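Peptidoglycan hydrolase FlgJ (Sphingomonas sp. A1, PDB 3K3T) probably hydrolyses peptidoglycan, through this C-terminal glycosyl hydrolase 73 domain, so that the flagellar rod can assemble in the periplasm. Local coordinates at residues Y51-I56 and E93-D98. The protein carries 3 engineered substitutions. Residues are numbered along the deposited sequence; the frame is centred on the assembly and turned at random.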
loop_
_atom_site.group_PDB
_atom_site.type_symbol
_atom_site.label_atom_id
_atom_site.label_comp_id
_atom_site.label_asym_id
_atom_site.label_seq_id
_atom_site.Cartn_x
_atom_site.Cartn_y
_atom_site.Cartn_z
ATOM N N TYR A 51 8.769 4.982 5.348
ATOM C CA TYR A 51 8.365 3.637 4.921
ATOM C C TYR A 51 6.845 3.488 4.808
ATOM O O TYR A 51 6.336 2.381 4.618
ATOM C CB TYR A 51 8.938 2.556 5.848
ATOM C CG TYR A 51 10.442 2.407 5.764
ATOM C CD1 TYR A 51 11.031 1.729 4.697
ATOM C CD2 TYR A 51 11.272 2.936 6.751
ATOM C CE1 TYR A 51 12.411 1.582 4.611
ATOM C CE2 TYR A 51 12.659 2.794 6.674
ATOM C CZ TYR A 51 13.217 2.115 5.596
ATOM O OH TYR A 51 14.583 1.962 5.495
ATOM N N ASN A 52 6.132 4.609 4.907
ATOM C CA ASN A 52 4.670 4.615 4.836
ATOM C C ASN A 52 4.188 4.554 3.383
ATOM O O ASN A 52 3.681 5.534 2.823
ATOM C CB ASN A 52 4.127 5.850 5.561
ATOM C CG ASN A 52 2.621 5.814 5.746
ATOM O OD1 ASN A 52 1.935 4.923 5.243
ATOM N ND2 ASN A 52 2.099 6.800 6.466
ATOM N N LEU A 53 4.342 3.380 2.775
ATOM C CA LEU A 53 4.137 3.245 1.342
ATOM C C LEU A 53 2.665 3.209 0.939
ATOM O O LEU A 53 2.349 3.273 -0.245
ATOM C CB LEU A 53 4.891 2.032 0.787
ATOM C CG LEU A 53 4.402 0.612 1.078
ATOM C CD1 LEU A 53 5.262 -0.359 0.280
ATOM C CD2 LEU A 53 4.454 0.258 2.553
ATOM N N PHE A 54 1.775 3.111 1.924
ATOM C CA PHE A 54 0.339 3.193 1.655
ATOM C C PHE A 54 -0.242 4.559 2.013
ATOM O O PHE A 54 -1.446 4.782 1.875
ATOM C CB PHE A 54 -0.402 2.062 2.369
ATOM C CG PHE A 54 -0.061 0.701 1.837
ATOM C CD1 PHE A 54 -0.616 0.248 0.641
ATOM C CD2 PHE A 54 0.829 -0.121 2.522
ATOM C CE1 PHE A 54 -0.287 -1.018 0.133
ATOM C CE2 PHE A 54 1.163 -1.385 2.026
ATOM C CZ PHE A 54 0.600 -1.830 0.830
ATOM N N ASN A 55 0.628 5.466 2.456
ATOM C CA ASN A 55 0.259 6.848 2.796
ATOM C C ASN A 55 -0.840 6.927 3.858
ATOM O O ASN A 55 -1.748 7.756 3.752
ATOM C CB ASN A 55 -0.182 7.630 1.549
ATOM C CG ASN A 55 0.899 7.724 0.493
ATOM O OD1 ASN A 55 2.082 7.842 0.804
ATOM N ND2 ASN A 55 0.488 7.696 -0.770
ATOM N N ILE A 56 -0.739 6.077 4.874
ATOM C CA ILE A 56 -1.750 5.991 5.932
ATOM C C ILE A 56 -1.611 7.153 6.915
ATOM O O ILE A 56 -0.527 7.418 7.440
ATOM C CB ILE A 56 -1.669 4.641 6.698
ATOM C CG1 ILE A 56 -1.733 3.448 5.729
ATOM C CG2 ILE A 56 -2.754 4.553 7.784
ATOM C CD1 ILE A 56 -2.991 3.379 4.891
ATOM N N GLU A 93 8.844 -3.742 6.409
ATOM C CA GLU A 93 8.328 -4.833 7.242
ATOM C C GLU A 93 7.295 -4.316 8.249
ATOM O O GLU A 93 6.187 -4.836 8.318
ATOM C CB GLU A 93 9.458 -5.584 7.957
ATOM C CG GLU A 93 8.973 -6.788 8.773
ATOM C CD GLU A 93 10.102 -7.641 9.334
ATOM O OE1 GLU A 93 11.257 -7.503 8.877
ATOM O OE2 GLU A 93 9.829 -8.461 10.237
ATOM N N GLN A 94 7.650 -3.276 9.003
ATOM C CA GLN A 94 6.739 -2.735 10.019
ATOM C C GLN A 94 5.517 -2.078 9.376
ATOM O O GLN A 94 4.396 -2.204 9.880
ATOM C CB GLN A 94 7.464 -1.748 10.939
ATOM C CG GLN A 94 6.653 -1.349 12.171
ATOM C CD GLN A 94 7.412 -0.437 13.116
ATOM O OE1 GLN A 94 7.970 0.584 12.707
ATOM N NE2 GLN A 94 7.426 -0.798 14.396
ATOM N N ALA A 95 5.740 -1.380 8.266
ATOM C CA ALA A 95 4.655 -0.760 7.509
ATOM C C ALA A 95 3.605 -1.787 7.078
ATOM O O ALA A 95 2.404 -1.556 7.238
ATOM C CB ALA A 95 5.205 -0.023 6.304
ATOM N N PHE A 96 4.056 -2.925 6.548
ATOM C CA PHE A 96 3.127 -3.972 6.102
ATOM C C PHE A 96 2.434 -4.682 7.259
ATOM O O PHE A 96 1.291 -5.123 7.118
ATOM C CB PHE A 96 3.821 -4.988 5.193
ATOM C CG PHE A 96 3.870 -4.574 3.753
ATOM C CD1 PHE A 96 2.833 -4.908 2.883
ATOM C CD2 PHE A 96 4.957 -3.854 3.260
ATOM C CE1 PHE A 96 2.877 -4.534 1.546
ATOM C CE2 PHE A 96 5.007 -3.469 1.924
ATOM C CZ PHE A 96 3.964 -3.810 1.062
ATOM N N GLN A 97 3.122 -4.793 8.392
ATOM C CA GLN A 97 2.517 -5.343 9.605
ATOM C C GLN A 97 1.342 -4.460 10.039
ATOM O O GLN A 97 0.272 -4.964 10.389
ATOM C CB GLN A 97 3.542 -5.453 10.740
ATOM C CG GLN A 97 4.573 -6.571 10.578
ATOM C CD GLN A 97 5.706 -6.502 11.601
ATOM O OE1 GLN A 97 5.967 -5.453 12.203
ATOM N NE2 GLN A 97 6.395 -7.625 11.792
ATOM N N ASP A 98 1.545 -3.142 10.003
ATOM C CA ASP A 98 0.483 -2.197 10.361
ATOM C C ASP A 98 -0.683 -2.264 9.369
ATOM O O ASP A 98 -1.850 -2.264 9.772
ATOM C CB ASP A 98 1.035 -0.772 10.476
ATOM C CG ASP A 98 0.047 0.196 11.129
ATOM O OD1 ASP A 98 -0.627 -0.190 12.109
ATOM O OD2 ASP A 98 -0.045 1.352 10.664
#
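Phe54 drives the edge of its ring at the face of Phe96 in an offset edge-to-face pair, centroids 5.2 Å apart and planes at 83°. Phe54 CE2 and CZ both lie 3.6 Å from Phe96 CE1, CE2 over the face and offset toward the rim. Phe54 CG is anti to its own carbonyl carbon (chi1 -66°), which carries the ring from the turn toward the helix. The other apolar contacts come from Leu53: CD1 approaches Phe96 CE2 obliquely at 3.5 Å, while CD2 rests 3.8 Å from Ala95 CB. An alanine at Phe96 would probably leave the edge of Phe54 without an aromatic face and open a gap beside Leu53 CD1. Ala95 CB lies 3.1 Å from Tyr51 O, where a small side chain lets the loop carbonyl come close to the helix.

No hydrogen bond crosses the interface. Asn52 begins a type I turn ending at Asn55, and its side-chain amide grips both ends of the Ile56 backbone: OD1 accepts from Ile56 N at 2.9 Å, and ND2 donates to Ile56 O almost within its own amide plane.

This contact joins the loop between helix 24-35 and strand 65-71 to helix 92-105 in the buried core of the glucosaminidase domain, a family of the lysozyme clan. Leu53 and Phe54 also pack on Ala31 of helix 24-35, Phe96 reaches Ala13 of helix 3-20, and Ile56 pairs by backbone with Arg87 of strand 82-88.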